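Local atomic coordinates of thymidylate synthase ThyX (PDB entry 4P5A), a protein that probably methylates UMP or dUMP on the pyrimidine ring using FAD and a folate methyl donor, working as a homotetramer whose flavin sites are each built from three subunits. Residues 53-65 / 226-239. Sequence-based numbering, arbitrary orientation.
Sequences IRYLMRSRHGSPF and VTHEAFTAFGRVSP. With FAD (flavin-adenine dinucleotide), chain L.
Phe-234, where helix 226-233 gives way to loop, lies against Arg-54, Met-57 and Arg-58 of helix 53-58. Arg-58 sets CB over one face of the ring, 3.9 Å from its centroid, a CH-pi contact; its aliphatic stem covers the ring while its charged end leads away. Arg-54 uses its guanidinium instead: a bend at the third torsion brings one flat face over Phe-234 CZ, 3.8 Å from Arg-54 NH1, with the two planes 40° apart and Ala-233 CB at the guanidinium edge.

Deeper in, Met-57 has CG anti to its backbone N (chi1 -169°), and two further bends, which an unbranched chain can follow, lay CE against Ala-230 CB (4.0 Å) and the backbone of Phe-231. Its CG meets Phe-234 CD2 at 3.7 Å, and SD rests 3.8 Å from Pro-239 CD. The small Ala-230 also admits Ile-53 CG2 at 3.7 Å, letting helix axes crossing at -40° approach to 9.4 Å. Phe-65 lays CE1 against Thr-227 CG2, the two side chains running in opposite senses, and its CD2 is 3.6 Å from CG of the C-terminal Pro-239. Pro-239 CB packs on CA of Gly-62, which has no side chain where one would run into the terminal carboxylate. A water donates to both Met-57 O and Val-237 O.

Beyond Arg-60, whose positive phi closes a Schellman motif, His-61 presents one face to the flavin. The C-terminal carboxylate forms a salt bridge with the FAD-binding Arg-184. Helix 183-193 packs through Met-187 on Met-57, Phe-231 and Pro-239, while helix 23-30 touches Ile-53 and Phe-65.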
ATOM      1  N   ILE B  53     -24.338   5.534  -5.462  1.00  9.51           N
ATOM      2  CA  ILE B  53     -23.532   4.443  -4.885  1.00 11.03           C
ATOM      3  C   ILE B  53     -23.615   3.259  -5.813  1.00 13.19           C
ATOM      4  O   ILE B  53     -22.624   2.589  -5.988  1.00 12.55           O
ATOM      5  CB  ILE B  53     -23.978   4.140  -3.468  1.00 10.96           C
ATOM      6  CG1 ILE B  53     -23.352   5.290  -2.573  1.00 13.37           C
ATOM      7  CG2 ILE B  53     -23.571   2.734  -2.943  1.00  9.98           C
ATOM      8  CD1 ILE B  53     -23.813   5.331  -1.117  1.00 15.11           C
ATOM      9  N   ARG B  54     -24.788   2.984  -6.366  1.00 12.12           N
ATOM     10  CA  ARG B  54     -24.900   1.835  -7.332  1.00 13.29           C
ATOM     11  C   ARG B  54     -24.078   2.072  -8.565  1.00 12.39           C
ATOM     12  O   ARG B  54     -23.387   1.140  -8.997  1.00 13.13           O
ATOM     13  CB  ARG B  54     -26.351   1.523  -7.631  1.00 10.73           C
ATOM     14  CG  ARG B  54     -27.123   0.952  -6.403  1.00 10.81           C
ATOM     15  CD  ARG B  54     -28.652   0.809  -6.759  1.00 18.77           C
ATOM     16  NE  ARG B  54     -28.948   0.060  -8.019  1.00 25.13           N
ATOM     17  CZ  ARG B  54     -29.018  -1.279  -8.138  1.00 29.16           C
ATOM     18  NH1 ARG B  54     -29.391  -1.834  -9.334  1.00 27.89           N
ATOM     19  NH2 ARG B  54     -28.777  -2.079  -7.079  1.00 25.32           N
ATOM     20  N   TYR B  55     -24.035   3.289  -9.054  1.00 11.99           N
ATOM     21  CA  TYR B  55     -23.230   3.661 -10.180  1.00 13.54           C
ATOM     22  C   TYR B  55     -21.746   3.464  -9.847  1.00 13.95           C
ATOM     23  O   TYR B  55     -20.981   2.831 -10.616  1.00 14.37           O
ATOM     24  CB  TYR B  55     -23.482   5.114 -10.592  1.00 14.41           C
ATOM     25  CG  TYR B  55     -22.425   5.620 -11.561  1.00 19.60           C
ATOM     26  CD1 TYR B  55     -22.428   5.247 -12.928  1.00 24.91           C
ATOM     27  CD2 TYR B  55     -21.409   6.447 -11.108  1.00 23.65           C
ATOM     28  CE1 TYR B  55     -21.378   5.728 -13.809  1.00 27.88           C
ATOM     29  CE2 TYR B  55     -20.382   6.918 -11.944  1.00 30.44           C
ATOM     30  CZ  TYR B  55     -20.358   6.556 -13.286  1.00 32.06           C
ATOM     31  OH  TYR B  55     -19.301   7.052 -14.059  1.00 35.18           O
ATOM     32  N   LEU B  56     -21.322   3.946  -8.677  1.00 11.99           N
ATOM     33  CA  LEU B  56     -19.887   3.734  -8.396  1.00 11.98           C
ATOM     34  C   LEU B  56     -19.571   2.280  -8.255  1.00 12.40           C
ATOM     35  O   LEU B  56     -18.444   1.875  -8.616  1.00 13.87           O
ATOM     36  CB  LEU B  56     -19.479   4.400  -7.035  1.00 11.79           C
ATOM     37  CG  LEU B  56     -19.740   5.915  -7.013  1.00 13.41           C
ATOM     38  CD1 LEU B  56     -19.747   6.452  -5.595  1.00 12.69           C
ATOM     39  CD2 LEU B  56     -18.757   6.707  -7.894  1.00 14.94           C
ATOM     40  N   MET B  57     -20.476   1.479  -7.683  1.00 13.52           N
ATOM     41  CA  MET B  57     -20.191   0.058  -7.371  1.00 15.67           C
ATOM     42  C   MET B  57     -20.060  -0.632  -8.667  1.00 18.59           C
ATOM     43  O   MET B  57     -19.144  -1.464  -8.834  1.00 19.27           O
ATOM     44  CB  MET B  57     -21.354  -0.546  -6.539  1.00 16.48           C
ATOM     45  CG  MET B  57     -21.248  -1.952  -5.843  1.00 17.45           C
ATOM     46  SD  MET B  57     -19.862  -2.047  -4.716  1.00 19.62           S
ATOM     47  CE  MET B  57     -20.513  -0.973  -3.340  1.00 13.17           C
ATOM     48  N   ARG B  58     -20.930  -0.331  -9.638  1.00 19.37           N
ATOM     49  CA  ARG B  58     -20.861  -1.132 -10.871  1.00 21.99           C
ATOM     50  C   ARG B  58     -19.777  -0.687 -11.849  1.00 22.26           C
ATOM     51  O   ARG B  58     -19.305  -1.501 -12.655  1.00 20.48           O
ATOM     52  CB  ARG B  58     -22.235  -1.303 -11.485  1.00 24.11           C
ATOM     53  CG  ARG B  58     -22.604  -0.207 -12.374  1.00 28.04           C
ATOM     54  CD  ARG B  58     -24.065  -0.407 -12.945  1.00 38.51           C
ATOM     55  NE  ARG B  58     -24.323   0.760 -13.782  1.00 44.85           N
ATOM     56  CZ  ARG B  58     -25.034   1.838 -13.429  1.00 48.39           C
ATOM     57  NH1 ARG B  58     -25.136   2.840 -14.305  1.00 49.54           N
ATOM     58  NH2 ARG B  58     -25.676   1.907 -12.239  1.00 48.46           N
ATOM     59  N   SER B  59     -19.333   0.549 -11.694  1.00 18.71           N
ATOM     60  CA  SER B  59     -18.278   1.143 -12.465  1.00 19.90           C
ATOM     61  C   SER B  59     -16.907   0.906 -11.767  1.00 18.04           C
ATOM     62  O   SER B  59     -15.896   1.347 -12.305  1.00 20.44           O
ATOM     63  CB  SER B  59     -18.453   2.651 -12.589  1.00 20.78           C
ATOM     64  OG  SER B  59     -19.660   2.888 -13.266  1.00 29.15           O
ATOM     65  N   ARG B  60     -16.898   0.161 -10.663  1.00 17.24           N
ATOM     66  CA  ARG B  60     -15.652  -0.080  -9.853  1.00 16.39           C
ATOM     67  C   ARG B  60     -14.936   1.241  -9.589  1.00 17.35           C
ATOM     68  O   ARG B  60     -13.650   1.327  -9.632  1.00 17.51           O
ATOM     69  CB  ARG B  60     -14.687  -1.031 -10.592  1.00 16.03           C
ATOM     70  CG  ARG B  60     -15.272  -2.410 -10.789  1.00 17.30           C
ATOM     71  CD  ARG B  60     -14.129  -3.377 -11.269  1.00 14.38           C
ATOM     72  NE  ARG B  60     -13.604  -2.836 -12.537  1.00 16.39           N
ATOM     73  CZ  ARG B  60     -12.610  -3.466 -13.189  1.00 12.18           C
ATOM     74  NH1 ARG B  60     -12.149  -2.966 -14.343  1.00 13.73           N
ATOM     75  NH2 ARG B  60     -12.077  -4.546 -12.592  1.00 15.23           N
ATOM     76  N   HIS B  61     -15.721   2.292  -9.300  1.00 14.77           N
ATOM     77  CA  HIS B  61     -15.085   3.550  -8.878  1.00 16.11           C
ATOM     78  C   HIS B  61     -15.061   3.444  -7.337  1.00 16.89           C
ATOM     79  O   HIS B  61     -15.925   3.975  -6.604  1.00 14.37           O
ATOM     80  CB  HIS B  61     -15.758   4.830  -9.511  1.00 17.88           C
ATOM     81  CG  HIS B  61     -15.096   6.158  -9.144  1.00 19.97           C
ATOM     82  ND1 HIS B  61     -13.738   6.277  -8.849  1.00 25.91           N
ATOM     83  CD2 HIS B  61     -15.574   7.439  -9.142  1.00 23.75           C
ATOM     84  CE1 HIS B  61     -13.435   7.549  -8.596  1.00 24.40           C
ATOM     85  NE2 HIS B  61     -14.530   8.282  -8.763  1.00 23.82           N
ATOM     86  N   GLY B  62     -14.061   2.713  -6.820  1.00 14.18           N
ATOM     87  CA  GLY B  62     -13.932   2.387  -5.398  1.00 13.74           C
ATOM     88  C   GLY B  62     -13.331   3.448  -4.508  1.00 10.46           C
ATOM     89  O   GLY B  62     -13.530   3.414  -3.327  1.00 11.25           O
ATOM     90  N   SER B  63     -12.561   4.371  -5.089  1.00  9.99           N
ATOM     91  CA  SER B  63     -11.838   5.346  -4.343  1.00 12.23           C
ATOM     92  C   SER B  63     -12.719   6.160  -3.361  1.00  9.88           C
ATOM     93  O   SER B  63     -12.365   6.390  -2.209  1.00 10.36           O
ATOM     94  CB  SER B  63     -11.160   6.256  -5.387  1.00 15.34           C
ATOM     95  OG  SER B  63     -10.417   7.029  -4.615  1.00 18.51           O
ATOM     96  N   PRO B  64     -13.914   6.625  -3.791  1.00 10.75           N
ATOM     97  CA  PRO B  64     -14.798   7.268  -2.883  1.00  9.18           C
ATOM     98  C   PRO B  64     -15.174   6.488  -1.650  1.00 11.63           C
ATOM     99  O   PRO B  64     -15.470   7.108  -0.626  1.00 11.66           O
ATOM    100  CB  PRO B  64     -16.092   7.557  -3.714  1.00 10.69           C
ATOM    101  CG  PRO B  64     -15.546   7.702  -5.144  1.00 11.01           C
ATOM    102  CD  PRO B  64     -14.497   6.571  -5.167  1.00 11.25           C
ATOM    103  N   PHE B  65     -15.148   5.151  -1.697  1.00  7.37           N
ATOM    104  CA  PHE B  65     -15.466   4.396  -0.517  1.00  7.66           C
ATOM    105  C   PHE B  65     -14.338   4.322   0.517  1.00  7.04           C
ATOM    106  O   PHE B  65     -14.445   3.677   1.574  1.00  9.78           O
ATOM    107  CB  PHE B  65     -15.819   2.971  -0.954  1.00  5.33           C
ATOM    108  CG  PHE B  65     -17.100   2.924  -1.837  1.00  7.32           C
ATOM    109  CD1 PHE B  65     -18.379   2.916  -1.233  1.00 10.43           C
ATOM    110  CD2 PHE B  65     -17.014   2.895  -3.209  1.00  8.79           C
ATOM    111  CE1 PHE B  65     -19.523   2.901  -2.000  1.00  8.33           C
ATOM    112  CE2 PHE B  65     -18.234   2.941  -4.007  1.00 12.60           C
ATOM    113  CZ  PHE B  65     -19.474   2.866  -3.356  1.00  9.21           C
ATOM    114  N   VAL B 226     -26.706   1.594   2.548  1.00  7.63           N
ATOM    115  CA  VAL B 226     -26.938   1.625   1.095  1.00  8.65           C
ATOM    116  C   VAL B 226     -25.716   0.974   0.400  1.00  8.29           C
ATOM    117  O   VAL B 226     -25.874   0.274  -0.613  1.00  9.43           O
ATOM    118  CB  VAL B 226     -27.067   3.119   0.655  1.00  9.11           C
ATOM    119  CG1 VAL B 226     -27.151   3.280  -0.898  1.00 11.23           C
ATOM    120  CG2 VAL B 226     -28.298   3.777   1.383  1.00 12.95           C
ATOM    121  N   THR B 227     -24.524   1.324   0.882  1.00  7.48           N
ATOM    122  CA  THR B 227     -23.305   0.670   0.352  1.00  8.33           C
ATOM    123  C   THR B 227     -23.384  -0.856   0.497  1.00  7.69           C
ATOM    124  O   THR B 227     -22.987  -1.629  -0.441  1.00  8.06           O
ATOM    125  CB  THR B 227     -22.024   1.263   1.053  1.00  6.31           C
ATOM    126  OG1 THR B 227     -21.988   2.633   0.746  1.00  8.65           O
ATOM    127  CG2 THR B 227     -20.732   0.621   0.341  1.00  7.65           C
ATOM    128  N   HIS B 228     -23.721  -1.321   1.702  1.00  7.16           N
ATOM    129  CA  HIS B 228     -23.815  -2.720   1.951  1.00  9.36           C
ATOM    130  C   HIS B 228     -24.828  -3.390   0.988  1.00 10.89           C
ATOM    131  O   HIS B 228     -24.537  -4.466   0.380  1.00  9.90           O
ATOM    132  CB  HIS B 228     -24.161  -2.942   3.398  1.00  9.94           C
ATOM    133  CG  HIS B 228     -24.380  -4.375   3.703  1.00 11.33           C
ATOM    134  ND1 HIS B 228     -25.626  -4.919   3.602  1.00 11.96           N
ATOM    135  CD2 HIS B 228     -23.517  -5.426   3.861  1.00 15.57           C
ATOM    136  CE1 HIS B 228     -25.563  -6.217   3.919  1.00 21.12           C
ATOM    137  NE2 HIS B 228     -24.288  -6.557   4.056  1.00 20.31           N
ATOM    138  N   GLU B 229     -26.002  -2.736   0.770  1.00  9.23           N
ATOM    139  CA  GLU B 229     -26.944  -3.307  -0.206  1.00 12.16           C
ATOM    140  C   GLU B 229     -26.387  -3.360  -1.588  1.00 10.67           C
ATOM    141  O   GLU B 229     -26.550  -4.417  -2.297  1.00 12.56           O
ATOM    142  CB  GLU B 229     -28.280  -2.537  -0.275  1.00 13.08           C
ATOM    143  CG  GLU B 229     -29.018  -2.715   1.000  1.00 23.01           C
ATOM    144  CD  GLU B 229     -29.579  -4.103   1.243  1.00 34.56           C
ATOM    145  OE1 GLU B 229     -30.607  -4.418   0.552  1.00 42.90           O
ATOM    146  OE2 GLU B 229     -29.045  -4.838   2.158  1.00 35.75           O
ATOM    147  N   ALA B 230     -25.730  -2.292  -2.006  1.00 10.81           N
ATOM    148  CA  ALA B 230     -25.132  -2.254  -3.375  1.00  9.55           C
ATOM    149  C   ALA B 230     -24.004  -3.304  -3.531  1.00  8.66           C
ATOM    150  O   ALA B 230     -23.869  -3.927  -4.571  1.00  9.55           O
ATOM    151  CB  ALA B 230     -24.529  -0.810  -3.673  1.00  9.28           C
ATOM    152  N   PHE B 231     -23.153  -3.461  -2.499  1.00  7.35           N
ATOM    153  CA  PHE B 231     -22.071  -4.435  -2.588  1.00 10.29           C
ATOM    154  C   PHE B 231     -22.657  -5.815  -2.885  1.00 11.08           C
ATOM    155  O   PHE B 231     -22.139  -6.544  -3.712  1.00 13.02           O
ATOM    156  CB  PHE B 231     -21.440  -4.492  -1.221  1.00  9.82           C
ATOM    157  CG  PHE B 231     -20.299  -5.529  -1.094  1.00  8.95           C
ATOM    158  CD1 PHE B 231     -20.398  -6.523  -0.076  1.00 11.58           C
ATOM    159  CD2 PHE B 231     -19.158  -5.463  -1.964  1.00  7.69           C
ATOM    160  CE1 PHE B 231     -19.362  -7.504   0.124  1.00 10.49           C
ATOM    161  CE2 PHE B 231     -18.162  -6.465  -1.782  1.00  8.83           C
ATOM    162  CZ  PHE B 231     -18.247  -7.444  -0.774  1.00 12.87           C
ATOM    163  N   THR B 232     -23.718  -6.184  -2.168  1.00  9.43           N
ATOM    164  CA  THR B 232     -24.289  -7.525  -2.417  1.00 13.66           C
ATOM    165  C   THR B 232     -25.020  -7.599  -3.742  1.00 13.30           C
ATOM    166  O   THR B 232     -24.854  -8.601  -4.473  1.00 12.81           O
ATOM    167  CB  THR B 232     -25.146  -7.965  -1.226  1.00 17.26           C
ATOM    168  OG1 THR B 232     -24.242  -8.347  -0.177  1.00 17.64           O
ATOM    169  CG2 THR B 232     -25.933  -9.276  -1.518  1.00 20.07           C
ATOM    170  N   ALA B 233     -25.652  -6.529  -4.127  1.00 11.14           N
ATOM    171  CA  ALA B 233     -26.412  -6.488  -5.429  1.00 14.11           C
ATOM    172  C   ALA B 233     -25.494  -6.703  -6.600  1.00 15.22           C
ATOM    173  O   ALA B 233     -25.929  -7.299  -7.648  1.00 14.98           O
ATOM    174  CB  ALA B 233     -27.082  -5.172  -5.600  1.00 13.36           C
ATOM    175  N   PHE B 234     -24.259  -6.200  -6.495  1.00 11.91           N
ATOM    176  CA  PHE B 234     -23.334  -6.357  -7.611  1.00 14.07           C
ATOM    177  C   PHE B 234     -22.362  -7.535  -7.574  1.00 12.43           C
ATOM    178  O   PHE B 234     -21.361  -7.531  -8.322  1.00 13.71           O
ATOM    179  CB  PHE B 234     -22.664  -5.047  -7.900  1.00 14.68           C
ATOM    180  CG  PHE B 234     -23.666  -4.032  -8.515  1.00 19.99           C
ATOM    181  CD1 PHE B 234     -24.145  -4.227  -9.865  1.00 23.42           C
ATOM    182  CD2 PHE B 234     -24.230  -3.038  -7.720  1.00 18.41           C
ATOM    183  CE1 PHE B 234     -25.096  -3.355 -10.439  1.00 27.36           C
ATOM    184  CE2 PHE B 234     -25.119  -2.111  -8.266  1.00 21.62           C
ATOM    185  CZ  PHE B 234     -25.606  -2.275  -9.616  1.00 24.93           C
ATOM    186  N   GLY B 235     -22.656  -8.515  -6.714  1.00 11.54           N
ATOM    187  CA  GLY B 235     -21.903  -9.774  -6.736  1.00 11.52           C
ATOM    188  C   GLY B 235     -20.812  -9.856  -5.687  1.00  9.49           C
ATOM    189  O   GLY B 235     -20.012 -10.759  -5.758  1.00 11.21           O
ATOM    190  N   ARG B 236     -20.773  -8.881  -4.759  1.00  9.71           N
ATOM    191  CA  ARG B 236     -19.830  -8.959  -3.564  1.00  9.35           C
ATOM    192  C   ARG B 236     -18.399  -8.830  -4.011  1.00  9.10           C
ATOM    193  O   ARG B 236     -17.502  -9.541  -3.460  1.00 12.09           O
ATOM    194  CB  ARG B 236     -20.037 -10.200  -2.689  1.00 12.87           C
ATOM    195  CG  ARG B 236     -21.484 -10.243  -2.079  1.00 12.28           C
ATOM    196  CD  ARG B 236     -21.711 -11.484  -1.168  1.00 12.57           C
ATOM    197  NE  ARG B 236     -20.805 -11.562  -0.015  1.00 12.20           N
ATOM    198  CZ  ARG B 236     -20.972 -10.855   1.108  1.00 13.32           C
ATOM    199  NH1 ARG B 236     -22.006  -9.960   1.272  1.00 12.01           N
ATOM    200  NH2 ARG B 236     -20.117 -11.041   2.063  1.00 12.42           N
ATOM    201  N   VAL B 237     -18.198  -7.916  -4.957  1.00 12.52           N
ATOM    202  CA  VAL B 237     -16.872  -7.577  -5.518  1.00 14.22           C
ATOM    203  C   VAL B 237     -16.562  -6.153  -5.055  1.00 13.90           C
ATOM    204  O   VAL B 237     -17.436  -5.281  -5.184  1.00 13.93           O
ATOM    205  CB  VAL B 237     -16.894  -7.620  -7.067  1.00 16.02           C
ATOM    206  CG1 VAL B 237     -15.518  -7.258  -7.544  1.00 19.91           C
ATOM    207  CG2 VAL B 237     -17.268  -9.026  -7.520  1.00 19.56           C
ATOM    208  N   SER B 238     -15.405  -5.888  -4.454  1.00 13.55           N
ATOM    209  CA  SER B 238     -15.079  -4.500  -4.078  1.00 11.97           C
ATOM    210  C   SER B 238     -14.933  -3.671  -5.299  1.00 13.61           C
ATOM    211  O   SER B 238     -14.272  -4.117  -6.278  1.00 15.49           O
ATOM    212  CB  SER B 238     -13.715  -4.514  -3.294  1.00 16.64           C
ATOM    213  OG  SER B 238     -13.487  -3.229  -2.734  1.00 20.36           O
ATOM    214  N   PRO B 239     -15.425  -2.435  -5.258  1.00 14.19           N
ATOM    215  CA  PRO B 239     -15.229  -1.505  -6.308  1.00 17.91           C
ATOM    216  C   PRO B 239     -13.737  -1.020  -6.226  1.00 19.81           C
ATOM    217  O   PRO B 239     -13.052  -1.213  -5.173  1.00 21.37           O
ATOM    218  CB  PRO B 239     -16.222  -0.370  -5.962  1.00 16.64           C
ATOM    219  CG  PRO B 239     -16.283  -0.389  -4.393  1.00 18.80           C
ATOM    220  CD  PRO B 239     -16.170  -1.895  -4.073  1.00 13.15           C
ATOM    221  OXT PRO B 239     -13.250  -0.451  -7.220  1.00 24.15           O
TER
HETATM  222  PA  FAD L 302      -4.453   1.367  -6.849  1.00  9.35           P
HETATM  223  O1A FAD L 302      -3.402   0.762  -7.538  1.00  9.39           O
HETATM  224  O2A FAD L 302      -4.129   2.604  -6.125  1.00  8.06           O
HETATM  225  O5B FAD L 302      -4.908   0.280  -5.749  1.00  9.65           O
HETATM  226  C5B FAD L 302      -5.094  -0.987  -6.148  1.00  8.16           C
HETATM  227  C4B FAD L 302      -6.187  -1.705  -5.242  1.00  8.71           C
HETATM  228  O4B FAD L 302      -5.453  -1.759  -3.988  1.00 11.75           O
HETATM  229  C3B FAD L 302      -7.453  -0.913  -4.935  1.00  8.53           C
HETATM  230  O3B FAD L 302      -8.342  -1.319  -5.981  1.00 10.92           O
HETATM  231  C2B FAD L 302      -7.887  -1.460  -3.598  1.00 11.51           C
HETATM  232  O2B FAD L 302      -8.442  -2.817  -3.712  1.00 13.36           O
HETATM  233  C1B FAD L 302      -6.509  -1.509  -2.936  1.00  7.70           C
HETATM  234  N9A FAD L 302      -6.135  -0.270  -2.203  1.00  8.57           N
HETATM  235  C8A FAD L 302      -4.986   0.457  -2.362  1.00 12.19           C
HETATM  236  N7A FAD L 302      -4.979   1.431  -1.392  1.00  7.92           N
HETATM  237  C5A FAD L 302      -6.121   1.329  -0.651  1.00  8.23           C
HETATM  238  C6A FAD L 302      -6.616   2.066   0.410  1.00 11.09           C
HETATM  239  N6A FAD L 302      -5.933   3.065   0.975  1.00  9.80           N
HETATM  240  N1A FAD L 302      -7.814   1.680   0.954  1.00  9.20           N
HETATM  241  C2A FAD L 302      -8.467   0.626   0.461  1.00  9.08           C
HETATM  242  N3A FAD L 302      -7.982  -0.127  -0.584  1.00  9.13           N
HETATM  243  C4A FAD L 302      -6.825   0.233  -1.173  1.00  8.80           C
HETATM  244  N1  FAD L 302     -10.139   9.749  -9.621  1.00  7.03           N
HETATM  245  C2  FAD L 302     -10.552  10.893  -9.122  1.00  9.90           C
HETATM  246  O2  FAD L 302      -9.949  11.430  -8.176  1.00  9.75           O
HETATM  247  N3  FAD L 302     -11.716  11.512  -9.607  1.00  9.36           N
HETATM  248  C4  FAD L 302     -12.476  10.940 -10.594  1.00 12.96           C
HETATM  249  O4  FAD L 302     -13.523  11.514 -10.990  1.00 11.93           O
HETATM  250  C4X FAD L 302     -12.048   9.703 -11.152  1.00 10.88           C
HETATM  251  N5  FAD L 302     -12.779   9.095 -12.132  1.00 14.39           N
HETATM  252  C5X FAD L 302     -12.228   7.974 -12.771  1.00 15.38           C
HETATM  253  C6  FAD L 302     -12.859   7.408 -13.939  1.00 14.90           C
HETATM  254  C7  FAD L 302     -12.225   6.300 -14.549  1.00 16.46           C
HETATM  255  C7M FAD L 302     -12.988   5.718 -15.800  1.00 20.06           C
HETATM  256  C8  FAD L 302     -11.014   5.738 -14.104  1.00 13.62           C
HETATM  257  C8M FAD L 302     -10.281   4.496 -14.685  1.00 20.04           C
HETATM  258  C9  FAD L 302     -10.414   6.314 -12.979  1.00 13.54           C
HETATM  259  C9A FAD L 302     -11.025   7.380 -12.323  1.00 10.25           C
HETATM  260  N10 FAD L 302     -10.346   7.978 -11.218  1.00  8.78           N
HETATM  261  C10 FAD L 302     -10.863   9.108 -10.674  1.00  9.23           C
HETATM  262  C1' FAD L 302      -9.121   7.382 -10.627  1.00  9.58           C
HETATM  263  C2' FAD L 302      -9.607   6.209  -9.666  1.00  8.69           C
HETATM  264  O2' FAD L 302     -10.406   6.683  -8.544  1.00 10.66           O
HETATM  265  C3' FAD L 302      -8.388   5.512  -9.074  1.00 11.07           C
HETATM  266  O3' FAD L 302      -7.564   6.481  -8.429  1.00 10.98           O
HETATM  267  C4' FAD L 302      -7.542   4.792 -10.162  1.00 12.09           C
HETATM  268  O4' FAD L 302      -8.412   4.106 -11.035  1.00 12.91           O
HETATM  269  C5' FAD L 302      -6.613   3.773  -9.537  1.00 10.45           C
HETATM  270  O5' FAD L 302      -7.474   2.656  -9.076  1.00  9.73           O
HETATM  271  P   FAD L 302      -7.170   1.952  -7.663  1.00  9.41           P
HETATM  272  O1P FAD L 302      -7.287   2.883  -6.542  1.00  9.94           O
HETATM  273  O2P FAD L 302      -8.209   0.847  -7.639  1.00 12.03           O
HETATM  274  O3P FAD L 302      -5.689   1.413  -7.861  1.00  9.08           O
HETATM  275  O   HOH W   1     -17.899  -3.756  -7.950  1.00 26.31           O